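Local coordinates for protein nucleocapsid (Crimean-congo hemorrhagic fever virus, PDB 4AKL) that probably binds single- and double-stranded RNA to help package the viral genome, and probably also cuts double-stranded DNA without sequence specificity, at residues L170-R175 / A450-L455; G160-S165 / T429-F434; R175-I180 / K473-S478; A154-P159 / H456-G461. All coordinates share one frame; numbering follows the deposited sequence. Where two conformers were deposited one is given.

Interaction 1 (L170-R175 / A450-L455)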
loop_
_atom_site.group_PDB
_atom_site.type_symbol
_atom_site.label_atom_id
_atom_site.label_comp_id
_atom_site.label_asym_id
_atom_site.label_seq_id
_atom_site.Cartn_x
_atom_site.Cartn_y
_atom_site.Cartn_z
ATOM N N LEU A 170 6.341 16.016 -9.090
ATOM C CA LEU A 170 5.621 16.511 -7.911
ATOM C C LEU A 170 4.471 17.506 -8.206
ATOM O O LEU A 170 3.413 17.444 -7.547
ATOM C CB LEU A 170 6.599 17.141 -6.925
ATOM C CG LEU A 170 7.445 16.160 -6.125
ATOM C CD1 LEU A 170 8.512 16.956 -5.324
ATOM C CD2 LEU A 170 6.553 15.375 -5.149
ATOM N N SER A 171 4.663 18.406 -9.165
ATOM C CA SER A 171 3.585 19.329 -9.581
ATOM C C SER A 171 2.357 18.581 -10.105
ATOM O O SER A 171 1.192 18.954 -9.817
ATOM C CB SER A 171 4.084 20.291 -10.657
ATOM O OG SER A 171 5.216 21.032 -10.192
ATOM N N ASP A 172 2.598 17.536 -10.885
ATOM C CA ASP A 172 1.489 16.761 -11.387
ATOM C C ASP A 172 0.886 15.933 -10.245
ATOM O O ASP A 172 -0.331 15.723 -10.193
ATOM C CB ASP A 172 1.935 15.832 -12.508
ATOM C CG ASP A 172 0.773 15.080 -13.113
ATOM O OD1 ASP A 172 -0.198 15.727 -13.564
ATOM O OD2 ASP A 172 0.845 13.866 -13.110
ATOM N N MET A 173 1.739 15.459 -9.347
ATOM C CA MET A 173 1.269 14.648 -8.224
ATOM C C MET A 173 0.388 15.520 -7.340
ATOM O O MET A 173 -0.696 15.088 -6.979
ATOM C CB MET A 173 2.436 13.997 -7.448
ATOM C CG MET A 173 3.200 12.969 -8.260
ATOM S SD MET A 173 4.929 12.611 -7.797
ATOM C CE MET A 173 4.721 11.686 -6.268
ATOM N N ILE A 174 0.831 16.746 -7.026
ATOM C CA ILE A 174 0.019 17.703 -6.209
ATOM C C ILE A 174 -1.266 18.137 -6.930
ATOM O O ILE A 174 -2.314 18.292 -6.289
ATOM C CB ILE A 174 0.840 18.957 -5.774
ATOM C CG1 ILE A 174 2.025 18.568 -4.857
ATOM C CG2 ILE A 174 -0.053 20.007 -5.010
ATOM C CD1 ILE A 174 3.056 19.724 -4.616
ATOM N N ARG A 175 -1.188 18.360 -8.249
ATOM C CA ARG A 175 -2.383 18.572 -9.081
ATOM C C ARG A 175 -3.412 17.432 -8.872
ATOM O O ARG A 175 -4.609 17.696 -8.725
ATOM C CB ARG A 175 -2.015 18.657 -10.567
ATOM C CG ARG A 175 -3.211 18.846 -11.538
ATOM C CD ARG A 175 -2.793 18.650 -12.980
ATOM N NE ARG A 175 -2.538 17.236 -13.304
ATOM C CZ ARG A 175 -3.455 16.341 -13.688
ATOM N NH1 ARG A 175 -4.738 16.663 -13.807
ATOM N NH2 ARG A 175 -3.073 15.100 -13.950
ATOM N N ALA A 450 2.638 4.985 -13.010
ATOM C CA ALA A 450 3.531 4.090 -12.239
ATOM C C ALA A 450 4.802 4.777 -11.682
ATOM O O ALA A 450 5.154 4.582 -10.551
ATOM C CB ALA A 450 3.980 2.878 -13.076
ATOM N N SER A 451 5.462 5.571 -12.498
ATOM C CA SER A 451 6.698 6.262 -12.080
ATOM C C SER A 451 6.442 7.263 -10.972
ATOM O O SER A 451 7.298 7.449 -10.119
ATOM C CB SER A 451 7.355 6.949 -13.282
ATOM O OG SER A 451 6.430 7.851 -13.874
ATOM N N GLU A 452 5.275 7.911 -10.980
ATOM C CA GLU A 452 4.872 8.801 -9.865
ATOM C C GLU A 452 4.619 8.036 -8.551
ATOM O O GLU A 452 5.044 8.504 -7.480
ATOM C CB GLU A 452 3.653 9.650 -10.227
ATOM C CG GLU A 452 4.002 10.673 -11.251
ATOM C CD GLU A 452 2.871 11.546 -11.654
ATOM O OE1 GLU A 452 1.796 11.410 -11.085
ATOM O OE2 GLU A 452 3.066 12.387 -12.556
ATOM N N HIS A 453 3.956 6.865 -8.650
ATOM C CA HIS A 453 3.718 5.947 -7.516
ATOM C C HIS A 453 5.103 5.557 -6.958
ATOM O O HIS A 453 5.324 5.563 -5.755
ATOM C CB HIS A 453 2.895 4.756 -8.083
ATOM C CG HIS A 453 2.486 3.695 -7.109
ATOM N ND1 HIS A 453 1.705 3.940 -5.990
ATOM C CD2 HIS A 453 2.708 2.359 -7.125
ATOM C CE1 HIS A 453 1.490 2.795 -5.352
ATOM N NE2 HIS A 453 2.087 1.821 -6.022
ATOM N N LEU A 454 6.036 5.222 -7.867
ATOM C CA LEU A 454 7.385 4.862 -7.441
ATOM C C LEU A 454 8.103 6.021 -6.707
ATOM O O LEU A 454 8.690 5.796 -5.688
ATOM C CB LEU A 454 8.239 4.381 -8.597
ATOM C CG LEU A 454 7.937 3.000 -9.194
ATOM C CD1 LEU A 454 8.781 2.865 -10.505
ATOM C CD2 LEU A 454 8.171 1.777 -8.227
ATOM N N LEU A 455 8.042 7.234 -7.233
ATOM C CA LEU A 455 8.641 8.400 -6.558
ATOM C C LEU A 455 8.056 8.649 -5.172
ATOM O O LEU A 455 8.775 8.929 -4.214
ATOM C CB LEU A 455 8.488 9.670 -7.408
ATOM C CG LEU A 455 9.147 10.967 -6.869
ATOM C CD1 LEU A 455 10.625 10.787 -6.649
ATOM C CD2 LEU A 455 8.884 12.167 -7.796
#
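Met173 and Glu452 mark the crossing of two helical segments, 170-175 and 450-455, whose axes approach to 10.7 Å at 95° with CA atoms of this pair 7.1 Å apart. The two side chains run past each other in opposite directions, Met173 CG resting 3.5 Å from Glu452 OE1. The methionine chain then bends at its thioether (chi3 72°), which turns CE onto the backbone oxygen of Glu452, at 3.4 Å from Met173 CE to Glu452 O. Its sulfur faces the next turn, with Met173 SD 4.0 Å from Leu455 CD2. This single apolar touch lies beside a pair of carboxylates. Asp172 and Glu452 cross at about a right angle, their carboxylate planes 62° apart, and Asp172 OD2 lies 2.7 Å from Glu452 OE2. Oxygens this close suggest that one acid holds a proton, and the arginines nearby probably ease the pairing further. Arg175 grips Asp172 OD1 side-on, through NE at 2.8 Å and NH2 at 3.0 Å. Arg176 forms a salt bridge to Asp172 OD2 and a long, weak ion pair with Glu452. This near-perpendicular helix crossing, with a methionine-leucine contact beside a buried carboxylate pair, belongs to the packing of the predominantly helical nairovirus nucleocapsid fold.

Interaction 2 (G160-S165 / T429-F434)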
loop_
_atom_site.group_PDB
_atom_site.type_symbol
_atom_site.label_atom_id
_atom_site.label_comp_id
_atom_site.label_asym_id
_atom_site.label_seq_id
_atom_site.Cartn_x
_atom_site.Cartn_y
_atom_site.Cartn_z
ATOM N N GLY A 160 21.759 17.242 -9.738
ATOM C CA GLY A 160 21.283 18.512 -10.298
ATOM C C GLY A 160 20.581 18.421 -11.646
ATOM O O GLY A 160 19.649 19.177 -11.920
ATOM N N GLU A 161 21.020 17.496 -12.487
ATOM C CA GLU A 161 20.457 17.341 -13.818
ATOM C C GLU A 161 19.050 16.715 -13.883
ATOM O O GLU A 161 18.457 16.673 -14.959
ATOM C CB GLU A 161 21.420 16.533 -14.704
ATOM C CG GLU A 161 21.698 15.105 -14.226
ATOM C CD GLU A 161 22.238 14.195 -15.334
ATOM O OE1 GLU A 161 21.691 14.218 -16.467
ATOM O OE2 GLU A 161 23.220 13.453 -15.069
ATOM N N ILE A 162 18.520 16.204 -12.774
ATOM C CA ILE A 162 17.137 15.734 -12.765
ATOM C C ILE A 162 16.260 16.491 -11.770
ATOM O O ILE A 162 15.116 16.122 -11.582
ATOM C CB ILE A 162 17.059 14.234 -12.530
ATOM C CG1 ILE A 162 17.397 13.864 -11.077
ATOM C CG2 ILE A 162 17.980 13.510 -13.522
ATOM C CD1 ILE A 162 16.992 12.457 -10.724
ATOM N N VAL A 163 16.785 17.543 -11.131
ATOM C CA VAL A 163 16.002 18.290 -10.150
ATOM C C VAL A 163 14.684 18.834 -10.731
ATOM O O VAL A 163 13.618 18.617 -10.168
ATOM C CB VAL A 163 16.836 19.433 -9.478
ATOM C CG1 VAL A 163 15.933 20.439 -8.811
ATOM C CG2 VAL A 163 17.780 18.857 -8.447
ATOM N N MET A 164 14.766 19.525 -11.843
ATOM C CA MET A 164 13.570 20.091 -12.460
ATOM C C MET A 164 12.557 18.954 -12.850
ATOM O O MET A 164 11.374 19.098 -12.613
ATOM C CB MET A 164 13.945 21.039 -13.617
ATOM C CG MET A 164 14.048 22.580 -13.214
ATOM S SD MET A 164 14.592 23.079 -11.529
ATOM C CE MET A 164 16.279 23.675 -11.850
ATOM N N SER A 165 13.040 17.837 -13.399
ATOM C CA SER A 165 12.169 16.681 -13.741
ATOM C C SER A 165 11.450 16.117 -12.521
ATOM O O SER A 165 10.273 15.836 -12.579
ATOM C CB SER A 165 12.975 15.541 -14.390
ATOM O OG SER A 165 13.239 15.813 -15.751
ATOM N N THR A 429 16.393 6.665 -12.396
ATOM C CA THR A 429 15.685 5.670 -13.163
ATOM C C THR A 429 14.160 5.918 -13.184
ATOM O O THR A 429 13.510 5.698 -14.223
ATOM C CB THR A 429 15.992 4.292 -12.589
ATOM O OG1 THR A 429 17.411 4.110 -12.550
ATOM C CG2 THR A 429 15.293 3.150 -13.403
ATOM N N ILE A 430 13.593 6.349 -12.050
ATOM C CA ILE A 430 12.190 6.768 -11.960
ATOM C C ILE A 430 11.886 7.893 -12.945
ATOM O O ILE A 430 10.918 7.845 -13.657
ATOM C CB ILE A 430 11.836 7.239 -10.527
ATOM C CG1 ILE A 430 11.737 6.037 -9.567
ATOM C CG2 ILE A 430 10.504 7.990 -10.493
ATOM C CD1 ILE A 430 11.574 6.356 -8.059
ATOM N N VAL A 431 12.752 8.904 -12.955
ATOM C CA VAL A 431 12.639 10.094 -13.811
ATOM C C VAL A 431 12.720 9.739 -15.303
ATOM O O VAL A 431 11.934 10.257 -16.138
ATOM C CB VAL A 431 13.767 11.139 -13.438
ATOM C CG1 VAL A 431 14.011 12.100 -14.529
ATOM C CG2 VAL A 431 13.413 11.840 -12.154
ATOM N N LYS A 432 13.666 8.868 -15.637
ATOM C CA LYS A 432 13.850 8.483 -17.002
ATOM C C LYS A 432 12.604 7.725 -17.457
ATOM O O LYS A 432 12.183 7.919 -18.598
ATOM C CB LYS A 432 15.134 7.686 -17.244
ATOM C CG LYS A 432 15.776 7.993 -18.625
ATOM C CD LYS A 432 16.367 9.446 -18.611
ATOM C CE LYS A 432 17.538 9.672 -19.484
ATOM N NZ LYS A 432 17.247 10.025 -20.892
ATOM N N LEU A 433 11.980 6.921 -16.582
ATOM C CA LEU A 433 10.721 6.248 -16.966
ATOM C C LEU A 433 9.560 7.225 -17.171
ATOM O O LEU A 433 8.731 7.033 -18.081
ATOM C CB LEU A 433 10.283 5.197 -15.989
ATOM C CG LEU A 433 11.189 3.988 -15.985
ATOM C CD1 LEU A 433 11.052 3.259 -14.660
ATOM C CD2 LEU A 433 10.901 3.047 -17.175
ATOM N N PHE A 434 9.496 8.239 -16.327
ATOM C CA PHE A 434 8.518 9.277 -16.463
ATOM C C PHE A 434 8.700 10.006 -17.817
ATOM O O PHE A 434 7.753 10.166 -18.524
ATOM C CB PHE A 434 8.625 10.278 -15.295
ATOM C CG PHE A 434 7.667 11.450 -15.401
ATOM C CD1 PHE A 434 6.327 11.309 -15.045
ATOM C CD2 PHE A 434 8.099 12.681 -15.826
ATOM C CE1 PHE A 434 5.465 12.401 -15.127
ATOM C CE2 PHE A 434 7.215 13.779 -15.904
ATOM C CZ PHE A 434 5.920 13.622 -15.563
#
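Ser165 OG is hydrogen-bonded to Glu435 OE2, one turn beyond Val431 on helix 425-440, while the CB of the same serine presses on the valine. The hydroxyl and the methylene therefore serve neighbouring turns of one partner helix. Ser165 CB is 3.6 Å from Val431 CG1, and the oxygen stands a little farther off, 4.0 Å between Ser165 OG and Val431 CG1. The other valine methyl is taken by Ile162, whose CD1 reaches to 3.9 Å from Val431 CG2. The two methyls of Val431 thus each meet one of two residues three positions apart on the opposing segment. The contact packs the opening turn of helix 163-181 against the flank of helix 425-440, with CA atoms of Ser165 and Val431 6.6 Å apart. Ile162 occupies the N-cap position of the first helix, and its CG1 lies between the backbone N and the carbonyl carbon (chi1 72°), a crowded rotamer that carries CD1 out to the valine. Around it the chain turns through a weak backbone bond, Val163 N to Gly160 O at 3.4 Å. Farther along the same flank Val431 also touches Val166. Phe434, its CB likewise directed at the first helix, packs on Glu168 and Met169 of that helix and on Ser451 and Glu452 of helix 450-460, while Lys432 forms a salt bridge with Asp44.

Interaction 3 (R175-I180 / K473-S478)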
loop_
_atom_site.group_PDB
_atom_site.type_symbol
_atom_site.label_atom_id
_atom_site.label_comp_id
_atom_site.label_asym_id
_atom_site.label_seq_id
_atom_site.Cartn_x
_atom_site.Cartn_y
_atom_site.Cartn_z
ATOM N N ARG A 175 -1.188 18.360 -8.249
ATOM C CA ARG A 175 -2.383 18.572 -9.081
ATOM C C ARG A 175 -3.412 17.432 -8.872
ATOM O O ARG A 175 -4.609 17.696 -8.725
ATOM C CB ARG A 175 -2.015 18.657 -10.567
ATOM C CG ARG A 175 -3.211 18.846 -11.538
ATOM C CD ARG A 175 -2.793 18.650 -12.980
ATOM N NE ARG A 175 -2.538 17.236 -13.304
ATOM C CZ ARG A 175 -3.455 16.341 -13.688
ATOM N NH1 ARG A 175 -4.738 16.663 -13.807
ATOM N NH2 ARG A 175 -3.073 15.100 -13.950
ATOM N N ARG A 176 -2.925 16.175 -8.868
ATOM C CA ARG A 176 -3.776 14.968 -8.677
ATOM C C ARG A 176 -4.361 14.891 -7.267
ATOM O O ARG A 176 -5.554 14.683 -7.083
ATOM C CB ARG A 176 -2.999 13.662 -8.996
ATOM C CG ARG A 176 -2.754 13.430 -10.486
ATOM C CD ARG A 176 -1.655 12.346 -10.749
ATOM N NE ARG A 176 -1.338 12.347 -12.171
ATOM C CZ ARG A 176 -2.027 11.723 -13.119
ATOM N NH1 ARG A 176 -3.103 10.985 -12.820
ATOM N NH2 ARG A 176 -1.644 11.826 -14.391
ATOM N N ARG A 177 -3.497 15.060 -6.288
ATOM C CA ARG A 177 -3.876 15.073 -4.897
ATOM C C ARG A 177 -4.954 16.127 -4.644
ATOM O O ARG A 177 -5.950 15.832 -3.977
ATOM C CB ARG A 177 -2.636 15.331 -4.047
ATOM C CG ARG A 177 -2.822 15.280 -2.525
ATOM C CD ARG A 177 -1.439 15.393 -1.800
ATOM N NE ARG A 177 -1.624 15.424 -0.344
ATOM C CZ ARG A 177 -1.978 16.499 0.369
ATOM N NH1 ARG A 177 -2.187 17.689 -0.215
ATOM N NH2 ARG A 177 -2.126 16.393 1.697
ATOM N N ASN A 178 -4.772 17.334 -5.186
ATOM C CA ASN A 178 -5.755 18.417 -5.021
ATOM C C ASN A 178 -7.091 18.171 -5.690
ATOM O O ASN A 178 -8.122 18.565 -5.156
ATOM C CB ASN A 178 -5.213 19.762 -5.522
ATOM C CG ASN A 178 -4.171 20.360 -4.597
ATOM O OD1 ASN A 178 -3.819 19.794 -3.554
ATOM N ND2 ASN A 178 -3.667 21.509 -4.985
ATOM N N LEU A 179 -7.073 17.548 -6.864
ATOM C CA LEU A 179 -8.301 17.100 -7.521
ATOM C C LEU A 179 -9.037 16.099 -6.634
ATOM O O LEU A 179 -10.245 16.213 -6.464
ATOM C CB LEU A 179 -8.032 16.448 -8.900
ATOM C CG LEU A 179 -7.771 17.360 -10.119
ATOM C CD1 LEU A 179 -7.617 16.554 -11.433
ATOM C CD2 LEU A 179 -8.874 18.415 -10.262
ATOM N N ILE A 180 -8.299 15.128 -6.083
ATOM C CA ILE A 180 -8.875 14.136 -5.178
ATOM C C ILE A 180 -9.530 14.850 -3.985
ATOM O O ILE A 180 -10.711 14.664 -3.749
ATOM C CB ILE A 180 -7.831 13.088 -4.711
ATOM C CG1 ILE A 180 -7.430 12.167 -5.879
ATOM C CG2 ILE A 180 -8.382 12.249 -3.566
ATOM C CD1 ILE A 180 -6.092 11.455 -5.684
ATOM N N LYS A 473 4.096 8.798 8.650
ATOM C CA LYS A 473 3.339 10.018 8.886
ATOM C C LYS A 473 3.931 11.185 8.105
ATOM O O LYS A 473 5.169 11.322 7.985
ATOM C CB LYS A 473 3.232 10.356 10.420
ATOM C CG LYS A 473 4.029 9.387 11.334
ATOM C CD LYS A 473 3.932 9.590 12.840
ATOM C CE LYS A 473 4.691 8.427 13.594
ATOM N NZ LYS A 473 4.266 7.032 13.083
ATOM N N GLY A 474 3.030 12.020 7.575
ATOM C CA GLY A 474 3.389 13.226 6.841
ATOM C C GLY A 474 2.901 13.182 5.405
ATOM O O GLY A 474 2.137 12.324 5.029
ATOM N N ASN A 475 3.370 14.141 4.621
ATOM C CA ASN A 475 2.999 14.301 3.234
ATOM C C ASN A 475 4.284 14.129 2.431
ATOM O O ASN A 475 5.173 15.001 2.458
ATOM C CB ASN A 475 2.356 15.689 3.038
ATOM C CG ASN A 475 1.944 15.970 1.578
ATOM O OD1 ASN A 475 1.623 15.044 0.799
ATOM N ND2 ASN A 475 1.947 17.261 1.205
ATOM N N ALA A 476 4.406 12.988 1.749
ATOM C CA ALA A 476 5.580 12.715 0.904
ATOM C C ALA A 476 5.850 13.870 -0.065
ATOM O O ALA A 476 6.992 14.296 -0.230
ATOM C CB ALA A 476 5.399 11.419 0.129
ATOM N N THR A 477 4.775 14.380 -0.658
ATOM C CA THR A 477 4.835 15.407 -1.700
ATOM C C THR A 477 5.275 16.821 -1.265
ATOM O O THR A 477 5.352 17.726 -2.108
ATOM C CB THR A 477 3.478 15.485 -2.434
ATOM O OG1 THR A 477 3.692 15.912 -3.791
ATOM C CG2 THR A 477 2.498 16.417 -1.725
ATOM N N SER A 478 5.544 16.996 0.036
ATOM C CA SER A 478 6.080 18.225 0.595
ATOM C C SER A 478 7.603 18.238 0.591
ATOM O O SER A 478 8.194 19.232 0.931
ATOM C CB SER A 478 5.593 18.411 2.046
ATOM O OG SER A 478 4.188 18.579 2.081
#
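With CG anti to the backbone N (chi1 -176°) and the chain extended from there to NE, Arg177 leaves helix 163-181 at full length and meets Asn475, whose own CG is also anti to its backbone N (chi1 179°). The two side chains come from opposite directions and their flat ends overlap: the amide lies over one face of the guanidinium, the planes 30° apart. Asn475 ND2 sits above the middle of that group, 4.1 Å from Arg177 CZ, and the amide oxygen lies nearer the root, with Asn475 OD1 3.5 Å from Arg177 NE. That last pair has too poor an angle for a hydrogen bond, as expected where the oxygen stands over the plane instead of in front of the N-H. The contact therefore rests on the amide lying over the guanidinium face, in van der Waals packing. Thr477 adds an apolar touch lower on the arginine, its CG2 4.1 Å from Arg177 CD.

The amide has a local tie as well, a weak hydrogen bond of 2.7 Å from Asn475 ND2 to Ser478 OG. The backbone repeats this closure, Ser478 N donating to Asn475 O at 3.2 Å across the 3-10 turn formed by residues 476-478. Thr477 also rests on Leu170 and Ile174 of helix 163-181, while Ala476 lies on His456, Leu459 and Val460 of helix 450-460. The C-terminal loop thus runs between these two helices just before the chain enters strand 480-481, and Arg177 lies over it from the helix 163-181 side.

Interaction 4 (A154-P159 / H456-G461)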
loop_
_atom_site.group_PDB
_atom_site.type_symbol
_atom_site.label_atom_id
_atom_site.label_comp_id
_atom_site.label_asym_id
_atom_site.label_seq_id
_atom_site.Cartn_x
_atom_site.Cartn_y
_atom_site.Cartn_z
ATOM N N ALA A 154 11.987 14.659 4.672
ATOM C CA ALA A 154 11.840 16.120 4.521
ATOM C C ALA A 154 12.560 16.593 3.271
ATOM O O ALA A 154 12.076 17.457 2.550
ATOM C CB ALA A 154 12.411 16.850 5.732
ATOM N N GLU A 155 13.729 16.015 3.041
ATOM C CA GLU A 155 14.596 16.385 1.960
ATOM C C GLU A 155 14.777 15.163 1.071
ATOM O O GLU A 155 14.779 14.037 1.564
ATOM C CB GLU A 155 15.967 16.825 2.517
ATOM C CG GLU A 155 15.947 17.581 3.902
ATOM C CD GLU A 155 15.980 19.150 3.857
ATOM O OE1 GLU A 155 16.748 19.741 3.059
ATOM O OE2 GLU A 155 15.239 19.783 4.655
ATOM N N TYR A 156 14.925 15.376 -0.236
ATOM C CA TYR A 156 15.279 14.288 -1.157
ATOM C C TYR A 156 16.380 14.791 -2.033
ATOM O O TYR A 156 16.169 15.704 -2.835
ATOM C CB TYR A 156 14.089 13.877 -1.989
ATOM C CG TYR A 156 14.185 12.562 -2.728
ATOM C CD1 TYR A 156 14.355 11.370 -2.054
ATOM C CD2 TYR A 156 14.025 12.502 -4.116
ATOM C CE1 TYR A 156 14.402 10.140 -2.734
ATOM C CE2 TYR A 156 14.068 11.277 -4.803
ATOM C CZ TYR A 156 14.259 10.105 -4.108
ATOM O OH TYR A 156 14.303 8.903 -4.794
ATOM N N LYS A 157 17.551 14.184 -1.867
ATOM C CA LYS A 157 18.749 14.572 -2.600
ATOM C C LYS A 157 18.839 13.793 -3.896
ATOM O O LYS A 157 18.879 12.573 -3.873
ATOM C CB LYS A 157 20.004 14.300 -1.778
ATOM C CG LYS A 157 21.293 14.662 -2.491
ATOM C CD LYS A 157 21.483 16.148 -2.563
ATOM C CE LYS A 157 22.387 16.522 -3.718
ATOM N NZ LYS A 157 23.486 15.543 -3.941
ATOM N N VAL A 158 18.874 14.511 -5.021
ATOM C CA VAL A 158 19.041 13.924 -6.347
ATOM C C VAL A 158 20.116 14.722 -7.057
ATOM O O VAL A 158 20.376 15.822 -6.652
ATOM C CB VAL A 158 17.729 13.981 -7.183
ATOM C CG1 VAL A 158 16.587 13.200 -6.483
ATOM C CG2 VAL A 158 17.309 15.407 -7.460
ATOM N N PRO A 159 20.739 14.169 -8.116
ATOM C CA PRO A 159 21.646 14.916 -8.980
ATOM C C PRO A 159 20.988 16.146 -9.602
ATOM O O PRO A 159 19.821 16.079 -9.948
ATOM C CB PRO A 159 21.975 13.932 -10.100
ATOM C CG PRO A 159 21.581 12.650 -9.631
ATOM C CD PRO A 159 20.650 12.760 -8.513
ATOM N N HIS A 456 6.747 8.553 -5.094
ATOM C CA HIS A 456 6.004 8.757 -3.857
ATOM C C HIS A 456 6.548 7.822 -2.793
ATOM O O HIS A 456 6.929 8.245 -1.729
ATOM C CB HIS A 456 4.521 8.514 -4.106
ATOM C CG HIS A 456 3.670 8.800 -2.933
ATOM N ND1 HIS A 456 3.303 10.082 -2.572
ATOM C CD2 HIS A 456 3.115 7.975 -2.024
ATOM C CE1 HIS A 456 2.556 10.025 -1.482
ATOM N NE2 HIS A 456 2.423 8.756 -1.137
ATOM N N GLN A 457 6.614 6.554 -3.144
ATOM C CA GLN A 457 7.139 5.520 -2.285
ATOM C C GLN A 457 8.575 5.721 -1.884
ATOM O O GLN A 457 8.904 5.413 -0.779
ATOM C CB GLN A 457 6.967 4.167 -2.948
ATOM C CG GLN A 457 5.487 3.797 -2.873
ATOM C CD GLN A 457 5.171 2.635 -3.644
ATOM O OE1 GLN A 457 5.897 1.635 -3.632
ATOM N NE2 GLN A 457 4.077 2.713 -4.347
ATOM N N SER A 458 9.420 6.207 -2.796
ATOM C CA SER A 458 10.776 6.551 -2.434
ATOM C C SER A 458 10.761 7.717 -1.475
ATOM O O SER A 458 11.554 7.749 -0.566
ATOM C CB SER A 458 11.610 6.931 -3.662
ATOM O OG SER A 458 12.961 7.024 -3.317
ATOM N N LEU A 459 9.861 8.666 -1.672
ATOM C CA LEU A 459 9.765 9.860 -0.803
ATOM C C LEU A 459 9.224 9.561 0.623
ATOM O O LEU A 459 9.560 10.297 1.574
ATOM C CB LEU A 459 8.932 10.975 -1.458
ATOM C CG LEU A 459 9.485 11.698 -2.701
ATOM C CD1 LEU A 459 8.461 12.695 -3.138
ATOM C CD2 LEU A 459 10.861 12.397 -2.458
ATOM N N VAL A 460 8.398 8.512 0.771
ATOM C CA VAL A 460 7.937 8.128 2.083
ATOM C C VAL A 460 9.077 7.410 2.851
ATOM O O VAL A 460 9.027 7.337 4.063
ATOM C CB VAL A 460 6.652 7.277 2.078
ATOM C CG1 VAL A 460 5.510 7.983 1.241
ATOM C CG2 VAL A 460 6.932 5.922 1.574
ATOM N N GLY A 461 10.086 6.921 2.129
ATOM C CA GLY A 461 11.267 6.319 2.702
ATOM C C GLY A 461 11.421 4.842 2.443
ATOM O O GLY A 461 12.297 4.215 3.058
#
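The short strand 155-156, paired in parallel with strand 480-481, packs on the last turn of helix 450-460 through Tyr156, which meets Ser458 by its hydroxyl and Leu459 by its ring. Tyr156 OH and Ser458 OG are 2.7 Å apart in a hydrogen bond in which either could be the donor. The tyrosine CG is anti to the backbone N (chi1 -165°), and this carries the ring away from the strand to the helix, with the hydroxyl at the far end. The serine oxygen approaches the ring obliquely.

Nearer the strand, Leu459 places one methyl on the ring face. Leu459 CD2 is 3.6 Å from the centroid of the Tyr156 ring and 24° off its normal, a CH-pi contact, and the methyl is displaced toward the root of the ring: Leu459 CD2 to Tyr156 CG is 3.3 Å, a tight fit. The two side chains cross at about a right angle. A ring pinned at its hydroxyl and met on a face by a neighbouring residue probably has little freedom to tilt. Leu459 CD1 is turned to Leu170 of helix 163-181, so this leucine bridges tyrosine and helix.

Gly461 follows the helix; its positive phi and two weak bonds back into the last turn make a Schellman motif. Backbone bonds from Tyr156 to Asn480 and Ile482 complete the strand side, and another joins Leu459 to Leu153, just ahead of the strand. The contact packs the small parallel sheet of the nucleocapsid against its helical part.

Overall arrangement
From the N terminus the chain first supplies strand 155-156 and then helix 163-181; nearly 250 residues later helices 425-440 and 450-460 and the C-terminal loop return to them. Interaction 4 closes a loop from the strand to helix 450-460, and interactions 1 and 2 both fall within it. Those two cross each other, and interaction 3, which brings the C-terminal loop to helix 163-181, crosses 1, 2 and 4. Interactions 1, 2 and 3 are strung along helix 163-181, with 2 at its start and 3 toward its end. Interactions 1 and 4 each touch all the others, whereas 2 and 3 stay about 7 Å apart at their nearest atoms.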